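Local coordinates for pseudopilin EpsI (Vibrio vulnificus, PDB 2RET), which probably serves as a minor pseudopilin of the type II secretion system, in the periplasm-spanning pseudopilus needed to secrete proteases and toxins from the periplasm, at residues Thr48-Val53 with Ala72-Ser77; Ala65-Val70 with Ile79-Ser84; Leu35-Gly40 with Val53-Thr58. The protein carries 2 engineered substitutions. All blocks are in the same frame, centred on the assembly; numbering follows the deposited sequence.

Contact 1: Thr48-Val53 with Ala72-Ser77; sequences TWYWKV and ATTQAS. Engineered in segment 72-77: T73 (natural residue Glu), T74 (natural residue Lys).
The loop that leads from strand 63-71 into strand 80-87 folds back over the sheet here, and Y50 of strand 47-56 meets it with one face of its phenol ring. T73 C and T74 N lie over that face, with T74 N 4.0 Å above the ring plane and shifted toward the rim. Across that one face, Y50 CD2 packs 3.6 Å from T73 CA, and Y50 CD1 lies 3.4 Å from T74 CG2. The methyl of T74 gets there because CG2 stands anti to its own carbonyl carbon, beside the backbone N. Both T73 and T74 are engineered residues. Within the loop, T73 closes an ST turn: its OG1 accepts from Q75 N at 3.1 Å, with a weaker bond from A76 N. The turn thus starts at the very residue that lies over the tyrosine. This is the surface side of the antiparallel sheet, whereas W49, next to Y50, packs on helix 8-30. No direct hydrogen bond joins the two segments; water does the bridging. One water donates to both T48 O and A72 O, at 2.7 Å each. A second accepts from K52 NZ at 3.1 Å and lies 2.7 Å from A76 O, with T73 O also near, so K52 reaches the loop through water.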
# COMPACT_ATOMS: atom_id res chain seq x y z
N THR A 48 7.61 -40.47 4.85
CA THR A 48 6.74 -39.84 5.83
C THR A 48 7.51 -38.85 6.67
O THR A 48 8.49 -39.23 7.32
CB THR A 48 6.08 -40.86 6.79
OG1 THR A 48 5.52 -41.88 6.01
CG2 THR A 48 4.96 -40.21 7.60
N TRP A 49 7.05 -37.60 6.68
CA TRP A 49 7.60 -36.55 7.51
C TRP A 49 6.67 -36.13 8.64
O TRP A 49 5.48 -36.03 8.46
CB TRP A 49 7.91 -35.34 6.64
CG TRP A 49 8.80 -35.61 5.51
CD1 TRP A 49 8.42 -35.93 4.25
CD2 TRP A 49 10.22 -35.57 5.50
NE1 TRP A 49 9.52 -36.10 3.46
CE2 TRP A 49 10.64 -35.90 4.20
CE3 TRP A 49 11.18 -35.35 6.48
CZ2 TRP A 49 11.96 -35.96 3.84
CZ3 TRP A 49 12.52 -35.43 6.12
CH2 TRP A 49 12.89 -35.71 4.80
N TYR A 50 7.23 -35.84 9.80
CA TYR A 50 6.45 -35.52 10.99
C TYR A 50 6.60 -34.03 11.33
O TYR A 50 7.66 -33.60 11.77
CB TYR A 50 6.86 -36.39 12.16
CG TYR A 50 6.62 -37.86 11.89
CD1 TYR A 50 5.47 -38.49 12.34
CD2 TYR A 50 7.53 -38.60 11.14
CE1 TYR A 50 5.24 -39.84 12.06
CE2 TYR A 50 7.31 -39.93 10.86
CZ TYR A 50 6.18 -40.55 11.32
OH TYR A 50 6.00 -41.87 11.03
N TRP A 51 5.52 -33.28 11.14
CA TRP A 51 5.55 -31.87 11.37
C TRP A 51 4.90 -31.51 12.70
O TRP A 51 4.09 -32.23 13.23
CB TRP A 51 4.94 -31.09 10.19
CG TRP A 51 3.52 -31.43 9.90
CD1 TRP A 51 3.08 -32.31 8.96
CD2 TRP A 51 2.34 -30.91 10.54
NE1 TRP A 51 1.72 -32.38 8.98
CE2 TRP A 51 1.23 -31.54 9.94
CE3 TRP A 51 2.12 -29.98 11.58
CZ2 TRP A 51 -0.11 -31.26 10.31
CZ3 TRP A 51 0.78 -29.72 11.97
CH2 TRP A 51 -0.30 -30.36 11.33
N LYS A 52 5.31 -30.37 13.21
CA LYS A 52 4.76 -29.82 14.43
C LYS A 52 4.69 -28.31 14.25
O LYS A 52 5.66 -27.69 13.83
CB LYS A 52 5.68 -30.12 15.61
CG LYS A 52 5.37 -31.36 16.34
CD LYS A 52 6.46 -31.71 17.36
CE LYS A 52 6.58 -33.24 17.49
NZ LYS A 52 7.74 -33.64 18.35
N VAL A 53 3.53 -27.75 14.59
CA VAL A 53 3.33 -26.31 14.74
C VAL A 53 3.28 -25.97 16.24
O VAL A 53 2.54 -26.58 16.99
CB VAL A 53 2.01 -25.90 14.06
CG1 VAL A 53 1.72 -24.42 14.25
CG2 VAL A 53 2.08 -26.30 12.58
N ALA A 72 12.14 -36.64 10.91
CA ALA A 72 12.05 -37.96 10.29
C ALA A 72 11.27 -39.02 11.12
O ALA A 72 10.84 -40.07 10.60
CB ALA A 72 13.46 -38.40 9.96
N THR A 73 11.07 -38.75 12.41
CA THR A 73 10.21 -39.57 13.27
C THR A 73 9.47 -38.71 14.29
O THR A 73 9.75 -37.53 14.40
CB THR A 73 10.99 -40.63 14.10
OG1 THR A 73 11.60 -39.98 15.22
CG2 THR A 73 12.04 -41.38 13.26
N THR A 74 8.56 -39.34 15.05
CA THR A 74 7.78 -38.66 16.07
C THR A 74 8.63 -38.20 17.26
O THR A 74 8.23 -37.26 17.97
CB THR A 74 6.62 -39.52 16.59
OG1 THR A 74 7.08 -40.82 16.94
CG2 THR A 74 5.54 -39.63 15.54
N GLN A 75 9.77 -38.86 17.47
CA GLN A 75 10.68 -38.57 18.59
C GLN A 75 11.89 -37.72 18.16
O GLN A 75 12.56 -37.13 19.01
CB GLN A 75 11.20 -39.88 19.23
CG GLN A 75 10.16 -40.94 19.62
CD GLN A 75 10.75 -42.40 19.68
OE1 GLN A 75 11.22 -42.95 18.65
NE2 GLN A 75 10.71 -43.02 20.89
N ALA A 76 12.20 -37.71 16.87
CA ALA A 76 13.47 -37.17 16.37
C ALA A 76 13.54 -35.65 16.47
O ALA A 76 12.51 -34.97 16.40
CB ALA A 76 13.69 -37.59 14.94
N SER A 77 14.76 -35.13 16.62
CA SER A 77 15.03 -33.72 16.47
C SER A 77 14.75 -33.34 15.03
O SER A 77 15.02 -34.11 14.11
CB SER A 77 16.47 -33.38 16.82
OG SER A 77 16.78 -33.77 18.15
O HOH W 1 10.84 -40.35 7.89
O HOH W 2 9.82 -35.21 16.70

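Contact 2: Ala65-Val70 with Ile79-Ser84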
# COMPACT_ATOMS: atom_id res chain seq x y z
N ALA A 65 3.72 -15.36 16.79
CA ALA A 65 4.76 -16.14 16.15
C ALA A 65 4.42 -17.61 16.31
O ALA A 65 3.76 -18.00 17.25
CB ALA A 65 6.13 -15.82 16.74
N PHE A 66 4.86 -18.42 15.36
CA PHE A 66 4.80 -19.86 15.48
C PHE A 66 6.01 -20.43 14.80
O PHE A 66 6.64 -19.79 13.93
CB PHE A 66 3.51 -20.45 14.89
CG PHE A 66 3.29 -20.12 13.43
CD1 PHE A 66 2.75 -18.88 13.06
CD2 PHE A 66 3.59 -21.05 12.44
CE1 PHE A 66 2.55 -18.57 11.73
CE2 PHE A 66 3.39 -20.75 11.09
CZ PHE A 66 2.86 -19.50 10.74
N ASP A 67 6.34 -21.63 15.25
CA ASP A 67 7.39 -22.45 14.67
C ASP A 67 6.74 -23.63 14.00
O ASP A 67 5.79 -24.21 14.54
CB ASP A 67 8.34 -22.97 15.73
CG ASP A 67 9.34 -21.93 16.17
OD1 ASP A 67 9.75 -21.08 15.33
OD2 ASP A 67 9.76 -21.98 17.35
N VAL A 68 7.22 -23.95 12.82
CA VAL A 68 6.92 -25.17 12.10
C VAL A 68 8.25 -25.95 12.06
O VAL A 68 9.27 -25.45 11.55
CB VAL A 68 6.44 -24.91 10.67
CG1 VAL A 68 6.12 -26.26 9.94
CG2 VAL A 68 5.19 -23.97 10.65
N SER A 69 8.25 -27.15 12.63
CA SER A 69 9.41 -28.03 12.62
C SER A 69 9.02 -29.35 11.96
O SER A 69 7.89 -29.78 12.08
CB SER A 69 9.94 -28.24 14.04
OG SER A 69 8.93 -28.73 14.88
N VAL A 70 9.96 -29.94 11.23
CA VAL A 70 9.77 -31.19 10.47
C VAL A 70 10.95 -32.13 10.79
O VAL A 70 12.12 -31.75 10.80
CB VAL A 70 9.60 -30.94 8.94
CG1 VAL A 70 9.35 -32.26 8.16
CG2 VAL A 70 8.43 -29.94 8.67
N ILE A 79 14.78 -31.75 11.29
CA ILE A 79 15.71 -31.45 10.25
C ILE A 79 15.63 -29.95 10.04
O ILE A 79 16.64 -29.29 9.86
CB ILE A 79 15.35 -32.24 8.94
CG1 ILE A 79 15.51 -33.74 9.18
CG2 ILE A 79 16.14 -31.75 7.70
CD1 ILE A 79 16.86 -34.15 9.77
N ILE A 80 14.41 -29.41 10.05
CA ILE A 80 14.19 -27.98 9.81
C ILE A 80 13.18 -27.39 10.79
O ILE A 80 12.21 -28.03 11.16
CB ILE A 80 13.78 -27.72 8.32
CG1 ILE A 80 13.65 -26.22 8.02
CG2 ILE A 80 12.56 -28.47 7.97
CD1 ILE A 80 14.98 -25.51 7.90
N THR A 81 13.49 -26.19 11.25
CA THR A 81 12.55 -25.38 11.99
C THR A 81 12.53 -23.99 11.37
O THR A 81 13.58 -23.41 11.10
CB THR A 81 12.90 -25.28 13.49
OG1 THR A 81 12.64 -26.52 14.12
CG2 THR A 81 12.02 -24.25 14.17
N VAL A 82 11.31 -23.46 11.16
CA VAL A 82 11.09 -22.13 10.61
C VAL A 82 10.06 -21.40 11.46
O VAL A 82 8.97 -21.92 11.76
CB VAL A 82 10.61 -22.17 9.13
CG1 VAL A 82 10.44 -20.75 8.58
CG2 VAL A 82 11.61 -22.95 8.27
N ARG A 83 10.44 -20.17 11.83
CA ARG A 83 9.59 -19.24 12.61
C ARG A 83 8.93 -18.27 11.68
O ARG A 83 9.57 -17.76 10.77
CB ARG A 83 10.42 -18.44 13.64
CG ARG A 83 9.57 -17.51 14.52
CD ARG A 83 10.30 -17.20 15.80
NE ARG A 83 10.47 -18.39 16.63
CZ ARG A 83 11.09 -18.42 17.81
NH1 ARG A 83 11.61 -17.31 18.33
NH2 ARG A 83 11.18 -19.56 18.47
N SER A 84 7.65 -18.01 11.90
CA SER A 84 6.90 -17.05 11.12
C SER A 84 6.07 -16.19 12.04
O SER A 84 5.86 -16.54 13.17
CB SER A 84 5.99 -17.75 10.13
OG SER A 84 6.76 -18.63 9.37
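R83 grips the carboxylate of D67 side-on in a bidentate salt bridge, one nitrogen to each oxygen: NE of R83 donates to OD1 of D67 at 3.1 Å, and NH2 to OD2 at 3.0 Å. Both oxygens are met on their syn side and both lie close to the guanidinium plane, yet the two flat groups are turned 27° against each other. The N-H of NH2 points almost straight at its oxygen. The arginine chain first extends away from its backbone N (chi1 -178°), then bends at chi3 (-65°), which brings NE round to the aspartate. The pair belongs to the ladder of an antiparallel beta hairpin, strands 63-71 and 80-87, the latter an outermost strand of the chain's sheet. D67-R83 and S69-T81 are non-hydrogen-bonded pairs on one face; F66-S84, V68-V82 and V70-I80 are hydrogen-bonded pairs on the other. At the loop end I79 and I80 both face V70 in a classic beta bulge: I79 N reaches V70 O at 2.7 Å, while I80 N makes a weak bond to the same oxygen. On the face that carries F66 and V70 the sheet turns to helix 8-30. There S84 CB sits over the F66 ring, 4.1 Å from its centroid, a CH-pi contact, and V70 CB packs on I80 CG2 at 4.0 Å.

Contact 3: Leu35-Gly40 with Val53-Thr58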
# COMPACT_ATOMS: atom_id res chain seq x y z
N LEU A 35 -4.36 -20.13 15.90
CA LEU A 35 -2.96 -20.60 16.07
C LEU A 35 -2.85 -21.41 17.37
O LEU A 35 -3.07 -20.89 18.46
CB LEU A 35 -1.99 -19.41 16.10
CG LEU A 35 -0.52 -19.57 15.66
CD1 LEU A 35 -0.10 -21.03 15.50
CD2 LEU A 35 -0.26 -18.81 14.38
N LYS A 36 -2.53 -22.69 17.24
CA LYS A 36 -2.42 -23.58 18.39
C LYS A 36 -1.36 -24.63 18.11
O LYS A 36 -0.95 -24.81 16.96
CB LYS A 36 -3.78 -24.23 18.69
CG LYS A 36 -4.35 -25.08 17.54
CD LYS A 36 -5.87 -25.35 17.70
CE LYS A 36 -6.27 -26.75 17.23
NZ LYS A 36 -5.34 -27.28 16.16
N ALA A 37 -0.90 -25.28 19.18
CA ALA A 37 -0.01 -26.43 19.05
C ALA A 37 -0.75 -27.52 18.28
O ALA A 37 -1.90 -27.86 18.61
CB ALA A 37 0.44 -26.95 20.43
N SER A 38 -0.11 -27.99 17.21
CA SER A 38 -0.64 -29.10 16.42
C SER A 38 0.49 -29.91 15.81
O SER A 38 1.65 -29.50 15.82
CB SER A 38 -1.56 -28.58 15.33
OG SER A 38 -0.90 -27.59 14.57
N ASN A 39 0.14 -31.08 15.29
CA ASN A 39 1.10 -31.98 14.66
C ASN A 39 0.46 -32.97 13.70
O ASN A 39 -0.75 -33.29 13.77
CB ASN A 39 1.88 -32.75 15.72
CG ASN A 39 1.03 -33.79 16.45
OD1 ASN A 39 0.99 -34.94 16.05
ND2 ASN A 39 0.31 -33.37 17.50
N GLY A 40 1.28 -33.46 12.79
CA GLY A 40 0.86 -34.52 11.88
C GLY A 40 2.00 -35.04 11.01
O GLY A 40 3.19 -34.84 11.30
N VAL A 53 3.53 -27.75 14.59
CA VAL A 53 3.33 -26.31 14.74
C VAL A 53 3.28 -25.97 16.24
O VAL A 53 2.54 -26.58 16.99
CB VAL A 53 2.01 -25.90 14.06
CG1 VAL A 53 1.72 -24.42 14.25
CG2 VAL A 53 2.08 -26.30 12.58
N ALA A 54 4.10 -25.00 16.65
CA ALA A 54 4.20 -24.53 18.03
C ALA A 54 4.15 -22.99 18.12
O ALA A 54 5.09 -22.35 17.66
CB ALA A 54 5.51 -25.01 18.65
N PRO A 55 3.09 -22.41 18.73
CA PRO A 55 3.08 -20.97 19.07
C PRO A 55 4.25 -20.56 19.93
O PRO A 55 4.74 -21.34 20.73
CB PRO A 55 1.76 -20.79 19.83
CG PRO A 55 0.91 -21.93 19.37
CD PRO A 55 1.83 -23.06 19.13
N VAL A 56 4.71 -19.34 19.70
CA VAL A 56 5.90 -18.82 20.33
C VAL A 56 5.47 -17.62 21.12
O VAL A 56 4.84 -16.71 20.56
CB VAL A 56 6.93 -18.34 19.28
CG1 VAL A 56 8.08 -17.64 19.95
CG2 VAL A 56 7.43 -19.50 18.44
N ALA A 57 5.82 -17.62 22.41
CA ALA A 57 5.56 -16.49 23.30
C ALA A 57 6.27 -15.24 22.78
O ALA A 57 7.42 -15.31 22.33
CB ALA A 57 6.01 -16.81 24.75
N THR A 58 5.56 -14.12 22.83
CA THR A 58 6.10 -12.86 22.36
C THR A 58 6.03 -11.81 23.50
O THR A 58 5.28 -11.96 24.47
CB THR A 58 5.37 -12.37 21.07
OG1 THR A 58 4.13 -11.74 21.41
CG2 THR A 58 5.11 -13.52 20.11
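L35 CD1 touches two partners, V53 CG1 at 4.0 Å and P55 CG at 4.1 Å. The leucine crosses the valine at about a right angle and slides past the proline in the opposite direction. The CG1 branch of V53 is the one offered to L35, since it stands anti to the backbone N (chi1 177°). The same branch also touches K36 O. Both L35 and V53 rest on V28 of helix 8-30, which extends this small apolar cluster toward the helix. Next to it the ring of P55 lies against the peptide joining K36 to A37, its CD 3.5 Å from A37 N. Strands 38-44 and 47-56 form a beta hairpin, and this contact is its open end, where the chain arriving through 35-37 joins the sheet. S38 and V53 are an antiparallel hydrogen-bonded pair: S38 N donates to V53 O at 3.0 Å, and V53 N returns a bond to S38 O at 2.8 Å. A37 CA adds a CA-H...O contact to V53 O. On the same face of the sheet as the valine side chain, S38 OG touches V53 CB at 3.4 Å.

This chain is the part of the pseudopilin that lacks the N-terminal transmembrane segment, and all three contacts involve its one antiparallel sheet: contacts 2 and 3 pair neighbouring strands, contact 1 sets a loop against strand 47-56. Contacts 1 and 3 share V53, their centres about 14 Å apart; W51 N probably bonds to G40 O at 2.8 Å between them. Contact 2 is tied to the same strand by three probable bonds, K52 N to S69 O toward contact 1, D67 N to A54 O and V56 N to A65 O toward contact 3, whose centre is about 9 Å away. On the face toward helix 8-30, W49 CB packs on V70 CG1 and F66 CD1 meets L35 CD2. The loop of contact 1 connects the two strands of contact 2.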